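Long-range contacts in N-acetyl-beta-D glucosaminidase (Rhizomucor miehei CAU432, PDB 4ZM6), which probably hydrolyses terminal N-acetyl-beta-D-glucosamine units through a family 3 glycosidase domain and carries a GCN5-related glucosamine N-acetyltransferase region that binds acetyl-CoA: residues G220-P225 against G643-K648; N113-I118 against L163-G168; L105-A110 against L631-L636. All coordinates share one frame; numbering follows the deposited sequence.

Contact 1 (G220-P225 against G643-K648)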
ATOM      1  N   GLY A 220      -5.718  13.282  -4.335  1.00 62.96           N
ATOM      2  CA  GLY A 220      -7.124  13.419  -4.721  1.00 62.35           C
ATOM      3  C   GLY A 220      -7.614  14.789  -5.155  1.00 61.88           C
ATOM      4  O   GLY A 220      -8.528  14.877  -5.978  1.00 64.06           O
ATOM      5  N   GLY A 221      -7.034  15.853  -4.605  1.00 61.30           N
ATOM      6  CA  GLY A 221      -7.486  17.211  -4.918  1.00 61.27           C
ATOM      7  C   GLY A 221      -6.415  18.277  -4.792  1.00 60.61           C
ATOM      8  O   GLY A 221      -5.473  18.318  -5.585  1.00 59.69           O
ATOM      9  N   ILE A 222      -6.566  19.140  -3.789  1.00 60.42           N
ATOM     10  CA  ILE A 222      -5.652  20.265  -3.565  1.00 60.48           C
ATOM     11  C   ILE A 222      -4.213  19.809  -3.275  1.00 60.22           C
ATOM     12  O   ILE A 222      -3.264  20.563  -3.503  1.00 60.51           O
ATOM     13  CB  ILE A 222      -6.172  21.188  -2.424  1.00 60.70           C
ATOM     14  CG1 ILE A 222      -5.460  22.552  -2.419  1.00 62.13           C
ATOM     15  CG2 ILE A 222      -6.024  20.519  -1.065  1.00 60.09           C
ATOM     16  CD1 ILE A 222      -5.621  23.349  -3.698  1.00 61.98           C
ATOM     17  N   ALA A 223      -4.055  18.580  -2.784  1.00 59.11           N
ATOM     18  CA  ALA A 223      -2.734  18.031  -2.462  1.00 58.41           C
ATOM     19  C   ALA A 223      -1.938  17.556  -3.680  1.00 59.92           C
ATOM     20  O   ALA A 223      -0.750  17.245  -3.552  1.00 62.73           O
ATOM     21  CB  ALA A 223      -2.869  16.897  -1.460  1.00 57.36           C
ATOM     22  N   CYS A 224      -2.576  17.478  -4.848  1.00 59.94           N
ATOM     23  CA  CYS A 224      -1.868  17.142  -6.080  1.00 60.04           C
ATOM     24  C   CYS A 224      -1.176  18.399  -6.593  1.00 59.89           C
ATOM     25  O   CYS A 224      -1.808  19.455  -6.672  1.00 60.13           O
ATOM     26  CB  CYS A 224      -2.827  16.607  -7.140  1.00 60.86           C
ATOM     27  SG  CYS A 224      -2.026  16.202  -8.712  1.00 62.76           S
ATOM     28  N   PRO A 225       0.122  18.298  -6.937  1.00 58.54           N
ATOM     29  CA  PRO A 225       0.858  19.502  -7.310  1.00 58.22           C
ATOM     30  C   PRO A 225       0.491  19.999  -8.700  1.00 58.11           C
ATOM     31  O   PRO A 225       0.029  19.223  -9.538  1.00 58.39           O
ATOM     32  CB  PRO A 225       2.317  19.052  -7.259  1.00 57.70           C
ATOM     33  CG  PRO A 225       2.268  17.600  -7.564  1.00 57.97           C
ATOM     34  CD  PRO A 225       0.961  17.090  -7.030  1.00 58.27           C
ATOM     35  N   GLY A 643      -8.794  13.182  -1.362  1.00 54.17           N
ATOM     36  CA  GLY A 643      -9.324  14.405  -1.951  1.00 54.29           C
ATOM     37  C   GLY A 643     -10.535  14.931  -1.199  1.00 54.29           C
ATOM     38  O   GLY A 643     -11.348  15.664  -1.760  1.00 54.33           O
ATOM     39  N   ALA A 644     -10.663  14.545   0.070  1.00 53.83           N
ATOM     40  CA  ALA A 644     -11.665  15.128   0.953  1.00 53.59           C
ATOM     41  C   ALA A 644     -11.112  16.446   1.480  1.00 54.52           C
ATOM     42  O   ALA A 644     -10.546  16.501   2.577  1.00 55.40           O
ATOM     43  CB  ALA A 644     -11.989  14.181   2.099  1.00 52.43           C
ATOM     44  N   ASP A 645     -11.268  17.502   0.683  1.00 55.13           N
ATOM     45  CA  ASP A 645     -10.668  18.804   0.993  1.00 57.69           C
ATOM     46  C   ASP A 645     -11.515  19.685   1.920  1.00 58.04           C
ATOM     47  O   ASP A 645     -11.000  20.642   2.491  1.00 59.39           O
ATOM     48  CB  ASP A 645     -10.339  19.564  -0.296  1.00 58.15           C
ATOM     49  CG  ASP A 645      -9.348  18.818  -1.183  1.00 58.50           C
ATOM     50  OD1 ASP A 645      -8.555  18.007  -0.660  1.00 57.87           O
ATOM     51  OD2 ASP A 645      -9.359  19.055  -2.412  1.00 59.33           O
ATOM     52  N   CYS A 646     -12.806  19.385   2.058  1.00 58.05           N
ATOM     53  CA  CYS A 646     -13.635  20.041   3.066  1.00 57.48           C
ATOM     54  C   CYS A 646     -13.778  19.053   4.203  1.00 56.88           C
ATOM     55  O   CYS A 646     -14.342  17.984   4.020  1.00 59.31           O
ATOM     56  CB  CYS A 646     -15.003  20.421   2.505  1.00 57.22           C
ATOM     57  SG  CYS A 646     -14.946  21.526   1.073  1.00 59.17           S
ATOM     58  N   ILE A 647     -13.249  19.402   5.370  1.00 56.59           N
ATOM     59  CA  ILE A 647     -13.208  18.485   6.498  1.00 56.62           C
ATOM     60  C   ILE A 647     -13.982  19.090   7.664  1.00 54.56           C
ATOM     61  O   ILE A 647     -13.988  20.303   7.835  1.00 51.46           O
ATOM     62  CB  ILE A 647     -11.754  18.162   6.925  1.00 61.28           C
ATOM     63  CG1 ILE A 647     -10.809  18.158   5.718  1.00 65.48           C
ATOM     64  CG2 ILE A 647     -11.681  16.797   7.590  1.00 62.40           C
ATOM     65  CD1 ILE A 647      -9.349  17.949   6.084  1.00 67.86           C
ATOM     66  N   LYS A 648     -14.625  18.231   8.458  1.00 55.62           N
ATOM     67  CA  LYS A 648     -15.526  18.650   9.539  1.00 54.22           C
ATOM     68  C   LYS A 648     -15.131  18.019  10.869  1.00 51.47           C
ATOM     69  O   LYS A 648     -14.719  16.869  10.904  1.00 52.12           O
ATOM     70  CB  LYS A 648     -16.957  18.221   9.188  1.00 54.86           C
ATOM     71  CG  LYS A 648     -18.023  18.576  10.217  1.00 56.00           C
ATOM     72  CD  LYS A 648     -19.333  17.846   9.947  1.00 55.55           C
ATOM     73  CE  LYS A 648     -20.539  18.670  10.375  1.00 55.75           C
ATOM     74  NZ  LYS A 648     -20.494  19.035  11.816  1.00 55.80           N
TER
HETATM   75  O   HOH W   1      -6.048  16.723  -2.006  1.00 44.79           O
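Gly220 and Gly643 bring the two backbones together, their CA atoms 3.7 Å apart, where the loop after helix 211-217 brushes the turn that ends helix 627-642. Gly643 closes that helix with a Schellman motif, its phi positive, and its CA lies 3.8 Å from Gly221 N. From here the chain passes through an inverse gamma turn centred on Ala644, and Asp645 faces the loop. The Asp645 side chain makes the polar link: OD2 accepts a hydrogen bond from Ile222 N at 3.1 Å, nearly straight at 159°. The donor comes to the syn side of the carboxylate but stands 34° out of its plane. On the loop side, residues Gly221 to Cys224 form a type I beta turn, closed by Cys224 N to Gly221 O, so the carboxylate grips the second position of the turn. This is where the family 3 glycosidase region meets the acetyltransferase region, at the step from helix 627-642 into strand 646-649, which pairs in parallel with strand 608-618 of the GNAT sheet. Water 1 lies in the same corner: it donates to Asp645 OD1 at 3.1 Å and accepts from Ala223 N at 2.8 Å, with a weak further bond from Gly221 N. Both carboxylate oxygens are therefore tied to the turn, one directly and one through water. The Ile222 CG2 methyl lies against the carboxylate, 3.6 Å from Asp645 OD1, while chi1 (-165°) turns CG1 away from Asp645. The Ile222 side chain also packs on Glu167, Gln170 and Arg171 of helix 155-171. Arg171 NH2 bonds to Asp645 O.

Contact 2 (N113-I118 against L163-G168)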
ATOM      1  N   ASN A 113       0.643  23.380   7.915  1.00 51.07           N
ATOM      2  CA  ASN A 113       0.518  24.716   8.484  1.00 51.01           C
ATOM      3  C   ASN A 113       1.673  25.633   8.124  1.00 50.38           C
ATOM      4  O   ASN A 113       1.464  26.809   7.828  1.00 52.28           O
ATOM      5  CB  ASN A 113       0.352  24.632  10.000  1.00 50.79           C
ATOM      6  CG  ASN A 113      -0.991  24.055  10.397  1.00 51.19           C
ATOM      7  OD1 ASN A 113      -1.975  24.178   9.661  1.00 51.40           O
ATOM      8  ND2 ASN A 113      -1.042  23.415  11.554  1.00 51.08           N
ATOM      9  N   VAL A 114       2.888  25.098   8.142  1.00 50.38           N
ATOM     10  CA  VAL A 114       4.055  25.885   7.746  1.00 49.25           C
ATOM     11  C   VAL A 114       3.879  26.404   6.321  1.00 49.64           C
ATOM     12  O   VAL A 114       4.098  27.582   6.061  1.00 50.98           O
ATOM     13  CB  VAL A 114       5.360  25.077   7.878  1.00 47.39           C
ATOM     14  CG1 VAL A 114       6.498  25.745   7.125  1.00 47.49           C
ATOM     15  CG2 VAL A 114       5.723  24.924   9.344  1.00 48.76           C
ATOM     16  N   ALA A 115       3.466  25.526   5.412  1.00 49.48           N
ATOM     17  CA  ALA A 115       3.280  25.905   4.019  1.00 51.49           C
ATOM     18  C   ALA A 115       2.169  26.951   3.855  1.00 53.18           C
ATOM     19  O   ALA A 115       2.294  27.877   3.053  1.00 53.40           O
ATOM     20  CB  ALA A 115       2.992  24.675   3.172  1.00 52.45           C
ATOM     21  N   MET A 116       1.092  26.802   4.621  1.00 54.15           N
ATOM     22  CA  MET A 116      -0.015  27.752   4.589  1.00 53.70           C
ATOM     23  C   MET A 116       0.468  29.123   5.040  1.00 53.00           C
ATOM     24  O   MET A 116       0.222  30.122   4.366  1.00 53.54           O
ATOM     25  CB  MET A 116      -1.153  27.296   5.502  1.00 55.57           C
ATOM     26  CG  MET A 116      -1.863  26.036   5.040  1.00 57.01           C
ATOM     27  SD  MET A 116      -3.091  25.483   6.237  1.00 57.96           S
ATOM     28  CE  MET A 116      -4.458  26.543   5.773  1.00 57.58           C
ATOM     29  N   ALA A 117       1.153  29.151   6.181  1.00 51.93           N
ATOM     30  CA  ALA A 117       1.725  30.378   6.736  1.00 52.03           C
ATOM     31  C   ALA A 117       2.677  31.076   5.761  1.00 55.22           C
ATOM     32  O   ALA A 117       2.672  32.305   5.651  1.00 58.49           O
ATOM     33  CB  ALA A 117       2.451  30.070   8.033  1.00 51.14           C
ATOM     34  N   ILE A 118       3.487  30.289   5.057  1.00 55.00           N
ATOM     35  CA  ILE A 118       4.447  30.828   4.098  1.00 53.84           C
ATOM     36  C   ILE A 118       3.742  31.361   2.862  1.00 53.94           C
ATOM     37  O   ILE A 118       4.088  32.433   2.373  1.00 57.02           O
ATOM     38  CB  ILE A 118       5.508  29.770   3.707  1.00 53.25           C
ATOM     39  CG1 ILE A 118       6.516  29.597   4.848  1.00 53.98           C
ATOM     40  CG2 ILE A 118       6.228  30.132   2.410  1.00 52.36           C
ATOM     41  CD1 ILE A 118       7.333  30.836   5.174  1.00 54.31           C
ATOM     42  N   LEU A 163       3.049  15.831   0.291  1.00 53.06           N
ATOM     43  CA  LEU A 163       1.621  16.089   0.051  1.00 54.43           C
ATOM     44  C   LEU A 163       1.099  17.222   0.919  1.00 53.69           C
ATOM     45  O   LEU A 163       0.409  18.116   0.433  1.00 56.24           O
ATOM     46  CB  LEU A 163       0.772  14.847   0.357  1.00 56.27           C
ATOM     47  CG  LEU A 163       0.159  14.072  -0.807  1.00 57.79           C
ATOM     48  CD1 LEU A 163       1.201  13.247  -1.548  1.00 60.08           C
ATOM     49  CD2 LEU A 163      -0.941  13.175  -0.269  1.00 58.37           C
ATOM     50  N   ALA A 164       1.420  17.160   2.207  1.00 51.50           N
ATOM     51  CA  ALA A 164       0.912  18.110   3.183  1.00 50.66           C
ATOM     52  C   ALA A 164       1.287  19.539   2.829  1.00 50.67           C
ATOM     53  O   ALA A 164       0.475  20.448   2.988  1.00 49.43           O
ATOM     54  CB  ALA A 164       1.428  17.764   4.569  1.00 50.94           C
ATOM     55  N   GLN A 165       2.515  19.727   2.352  1.00 52.30           N
ATOM     56  CA  GLN A 165       3.026  21.058   2.024  1.00 52.14           C
ATOM     57  C   GLN A 165       2.482  21.558   0.691  1.00 51.93           C
ATOM     58  O   GLN A 165       2.141  22.732   0.565  1.00 53.30           O
ATOM     59  CB  GLN A 165       4.557  21.070   2.019  1.00 52.47           C
ATOM     60  CG  GLN A 165       5.174  20.962   3.406  1.00 53.08           C
ATOM     61  CD  GLN A 165       6.470  21.747   3.542  1.00 52.47           C
ATOM     62  OE1 GLN A 165       7.377  21.626   2.717  1.00 53.21           O
ATOM     63  NE2 GLN A 165       6.559  22.562   4.587  1.00 50.93           N
ATOM     64  N   VAL A 166       2.404  20.670  -0.296  1.00 51.71           N
ATOM     65  CA  VAL A 166       1.753  20.987  -1.567  1.00 51.64           C
ATOM     66  C   VAL A 166       0.316  21.460  -1.321  1.00 52.42           C
ATOM     67  O   VAL A 166      -0.118  22.456  -1.891  1.00 53.48           O
ATOM     68  CB  VAL A 166       1.748  19.773  -2.516  1.00 51.82           C
ATOM     69  CG1 VAL A 166       0.850  20.026  -3.722  1.00 52.03           C
ATOM     70  CG2 VAL A 166       3.168  19.447  -2.963  1.00 52.03           C
ATOM     71  N   GLU A 167      -0.415  20.745  -0.471  1.00 52.70           N
ATOM     72  CA  GLU A 167      -1.718  21.218  -0.013  1.00 53.64           C
ATOM     73  C   GLU A 167      -1.559  22.608   0.594  1.00 54.60           C
ATOM     74  O   GLU A 167      -2.133  23.571   0.103  1.00 56.17           O
ATOM     75  CB  GLU A 167      -2.345  20.249   1.009  1.00 52.54           C
ATOM     76  CG  GLU A 167      -3.484  20.850   1.834  1.00 51.58           C
ATOM     77  CD  GLU A 167      -4.312  19.820   2.585  1.00 50.80           C
ATOM     78  OE1 GLU A 167      -5.145  20.221   3.419  1.00 49.65           O
ATOM     79  OE2 GLU A 167      -4.143  18.611   2.352  1.00 52.29           O
ATOM     80  N   GLY A 168      -0.757  22.706   1.647  1.00 55.73           N
ATOM     81  CA  GLY A 168      -0.584  23.963   2.376  1.00 57.28           C
ATOM     82  C   GLY A 168      -0.307  25.168   1.493  1.00 58.00           C
ATOM     83  O   GLY A 168      -0.967  26.201   1.618  1.00 57.77           O
TER
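Met116 CG is turned anti to its own carbonyl carbon (chi1 -67°), which lays this methylene over Gly168, 3.6 Å from Gly168 CA. Gln165 has the same first torsion but bends at chi2 (-146°), so that its amide runs alongside Val114, both side chains pointing the same way, with Gln165 NE2 4.1 Å from Val114 CG1. Between them Ala115 CB points at the other helix, 3.4 Å from Gln165 O and 3.7 Å from Gly168 CA. Small residues on both sides allow the axes to approach to 7.3 Å, crossing at -26° with the chains running the same way. Gly168 O also takes a CA-H...O contact from Met116 CA at 3.5 Å. Of the buried Gln165 amide, OE1 bonds to Tyr151 OH outside the pair; NE2 makes a weak bond to Ala111 O, one turn before Ala115 on helix 108-125. This close parallel pair belongs to the family 3 N-terminal domain, a family assigned to the TIM-barrel clan. Helix 357-368 packs on Val114 and Ala117, helix 99-105 touches Gln165, and helix 627-642 of the acetyltransferase region lies against Leu163 and Ala164.

Contact 3 (L105-A110 against L631-L636)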
ATOM      1  N   LEU A 105      10.367  16.295  13.276  1.00 49.32           N
ATOM      2  CA  LEU A 105       9.167  16.692  14.023  1.00 51.39           C
ATOM      3  C   LEU A 105       8.070  15.633  13.885  1.00 49.29           C
ATOM      4  O   LEU A 105       7.452  15.229  14.872  1.00 47.67           O
ATOM      5  CB  LEU A 105       8.660  18.049  13.517  1.00 53.95           C
ATOM      6  CG  LEU A 105       7.917  18.945  14.511  1.00 56.83           C
ATOM      7  CD1 LEU A 105       7.672  20.308  13.879  1.00 57.28           C
ATOM      8  CD2 LEU A 105       6.609  18.318  14.977  1.00 57.84           C
ATOM      9  N   GLY A 106       7.834  15.204  12.649  1.00 48.18           N
ATOM     10  CA  GLY A 106       7.007  14.032  12.362  1.00 48.61           C
ATOM     11  C   GLY A 106       5.507  14.254  12.272  1.00 48.42           C
ATOM     12  O   GLY A 106       4.739  13.304  12.415  1.00 49.23           O
ATOM     13  N   SER A 107       5.085  15.492  12.028  1.00 48.38           N
ATOM     14  CA  SER A 107       3.670  15.813  11.903  1.00 48.00           C
ATOM     15  C   SER A 107       3.380  16.473  10.569  1.00 48.52           C
ATOM     16  O   SER A 107       3.785  17.609  10.333  1.00 50.26           O
ATOM     17  CB  SER A 107       3.224  16.740  13.037  1.00 50.10           C
ATOM     18  OG  SER A 107       1.940  17.296  12.772  1.00 51.03           O
ATOM     19  N   SER A 108       2.661  15.759   9.706  1.00 50.20           N
ATOM     20  CA  SER A 108       2.218  16.293   8.419  1.00 49.20           C
ATOM     21  C   SER A 108       1.346  17.534   8.604  1.00 48.63           C
ATOM     22  O   SER A 108       1.371  18.438   7.773  1.00 47.38           O
ATOM     23  CB  SER A 108       1.446  15.228   7.640  1.00 49.84           C
ATOM     24  OG  SER A 108       0.343  14.748   8.392  1.00 50.37           O
ATOM     25  N   THR A 109       0.584  17.579   9.696  1.00 48.15           N
ATOM     26  CA  THR A 109      -0.225  18.756  10.003  1.00 48.47           C
ATOM     27  C   THR A 109       0.661  19.981  10.219  1.00 47.21           C
ATOM     28  O   THR A 109       0.392  21.056   9.675  1.00 45.20           O
ATOM     29  CB  THR A 109      -1.103  18.529  11.247  1.00 49.21           C
ATOM     30  OG1 THR A 109      -1.906  17.355  11.055  1.00 50.02           O
ATOM     31  CG2 THR A 109      -2.006  19.738  11.502  1.00 48.10           C
ATOM     32  N   ALA A 110       1.723  19.805  11.002  1.00 47.85           N
ATOM     33  CA  ALA A 110       2.702  20.873  11.234  1.00 48.12           C
ATOM     34  C   ALA A 110       3.274  21.399   9.913  1.00 48.31           C
ATOM     35  O   ALA A 110       3.298  22.607   9.678  1.00 49.00           O
ATOM     36  CB  ALA A 110       3.821  20.385  12.145  1.00 47.68           C
ATOM     37  N   LEU A 631      -2.653  10.270  15.690  1.00 47.96           N
ATOM     38  CA  LEU A 631      -3.938   9.810  15.165  1.00 46.39           C
ATOM     39  C   LEU A 631      -4.581  10.874  14.297  1.00 45.33           C
ATOM     40  O   LEU A 631      -5.112  10.577  13.229  1.00 45.44           O
ATOM     41  CB  LEU A 631      -4.883   9.442  16.316  1.00 45.32           C
ATOM     42  CG  LEU A 631      -4.472   8.225  17.146  1.00 44.22           C
ATOM     43  CD1 LEU A 631      -5.320   8.099  18.399  1.00 43.52           C
ATOM     44  CD2 LEU A 631      -4.548   6.955  16.314  1.00 44.81           C
ATOM     45  N   HIS A 632      -4.530  12.109  14.775  1.00 44.89           N
ATOM     46  CA  HIS A 632      -5.084  13.254  14.067  1.00 45.21           C
ATOM     47  C   HIS A 632      -4.468  13.409  12.674  1.00 46.63           C
ATOM     48  O   HIS A 632      -5.172  13.655  11.691  1.00 46.98           O
ATOM     49  CB  HIS A 632      -4.843  14.504  14.909  1.00 45.35           C
ATOM     50  CG  HIS A 632      -5.262  15.775  14.250  1.00 45.04           C
ATOM     51  ND1 HIS A 632      -4.518  16.376  13.259  1.00 46.04           N
ATOM     52  CD2 HIS A 632      -6.331  16.573  14.455  1.00 45.02           C
ATOM     53  CE1 HIS A 632      -5.120  17.484  12.872  1.00 45.61           C
ATOM     54  NE2 HIS A 632      -6.220  17.626  13.584  1.00 45.97           N
ATOM     55  N   ASP A 633      -3.151  13.258  12.597  1.00 48.07           N
ATOM     56  CA  ASP A 633      -2.433  13.341  11.332  1.00 48.01           C
ATOM     57  C   ASP A 633      -2.785  12.185  10.393  1.00 45.88           C
ATOM     58  O   ASP A 633      -2.969  12.389   9.192  1.00 43.81           O
ATOM     59  CB  ASP A 633      -0.925  13.396  11.590  1.00 51.53           C
ATOM     60  CG  ASP A 633      -0.482  14.736  12.151  1.00 55.90           C
ATOM     61  OD1 ASP A 633      -1.279  15.390  12.861  1.00 60.93           O
ATOM     62  OD2 ASP A 633       0.659  15.146  11.872  1.00 58.84           O
ATOM     63  N   ALA A 634      -2.887  10.978  10.942  1.00 45.49           N
ATOM     64  CA  ALA A 634      -3.334   9.813  10.171  1.00 45.10           C
ATOM     65  C   ALA A 634      -4.694  10.084   9.541  1.00 45.91           C
ATOM     66  O   ALA A 634      -4.940   9.715   8.397  1.00 46.53           O
ATOM     67  CB  ALA A 634      -3.398   8.576  11.055  1.00 44.10           C
ATOM     68  N   ALA A 635      -5.565  10.755  10.287  1.00 46.85           N
ATOM     69  CA  ALA A 635      -6.879  11.123   9.780  1.00 48.87           C
ATOM     70  C   ALA A 635      -6.802  12.106   8.609  1.00 48.91           C
ATOM     71  O   ALA A 635      -7.427  11.877   7.573  1.00 50.90           O
ATOM     72  CB  ALA A 635      -7.740  11.695  10.899  1.00 50.35           C
ATOM     73  N   LEU A 636      -6.043  13.190   8.764  1.00 47.65           N
ATOM     74  CA  LEU A 636      -5.962  14.204   7.706  1.00 46.65           C
ATOM     75  C   LEU A 636      -5.152  13.720   6.518  1.00 46.25           C
ATOM     76  O   LEU A 636      -5.423  14.115   5.387  1.00 46.53           O
ATOM     77  CB  LEU A 636      -5.380  15.519   8.219  1.00 46.32           C
ATOM     78  CG  LEU A 636      -5.994  16.151   9.473  1.00 47.22           C
ATOM     79  CD1 LEU A 636      -5.813  17.664   9.413  1.00 47.30           C
ATOM     80  CD2 LEU A 636      -7.467  15.804   9.660  1.00 48.63           C
TER
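Asp633 reaches from helix 627-642, which starts in the acetyl-CoA-binding segment containing Gly628 and Thr629, to the start of helix 108-125, where Ser107 and Thr109 bind its carboxylate. Ser107 OG donates to the syn lone pair of Asp633 OD2, 2.7 Å away, and the same hydroxyl oxygen accepts from Ala110 N at 3.1 Å as the N-cap of the helix. It is placed for both by a chi1 of 167°, anti to the backbone N. Asp633 OD2 takes a second, longer bond from Thr109 N, 3.3 Å away, almost straight at 174° but arriving from well above the carboxylate plane. Asp633 OD1 is met from above that plane too, by Thr109 OG1 at 2.7 Å, and receives a weak bond from ND1 of its neighbour His632. The His632 ring has Thr109 OG1 at its edge, in plane; its NE2 is bonded to Trp679 NE1. Ser108 OG sits 3.5 Å from Asp633 OD2, yet its hydrogen bond goes to Glu637 OE2. With both oxygens bonded in a buried interface beside the N-terminus of helix 108-125, the carboxylate is probably favoured in its charged form; the bonds tie the glycosidase and acetyltransferase regions together.

How the contacts relate
Contacts 1 and 3 join the glycosidase region to the acetyltransferase region, and contact 2 is the glycosidase helix pair beside them. Helix 108-125 serves contacts 2 and 3, whose centres are 12 Å apart, and Ala164 CB touches Ser108 O at 3.3 Å. The other helix of the pair reaches contact 1, also 12 Å away between centres, where Val166 CG1 lies 3.2 Å from Ala223 O. Contacts 1 and 3 do not touch, but helix 627-642 leads through the Gly643-Asp645 turn into strand 646-649. Contact 3 lies nearest the cofactor: the His632 side chain is about 7 Å from bound acetyl-CoA, and the side chain of Asp633 about 4 Å from that of Thr629, which binds it.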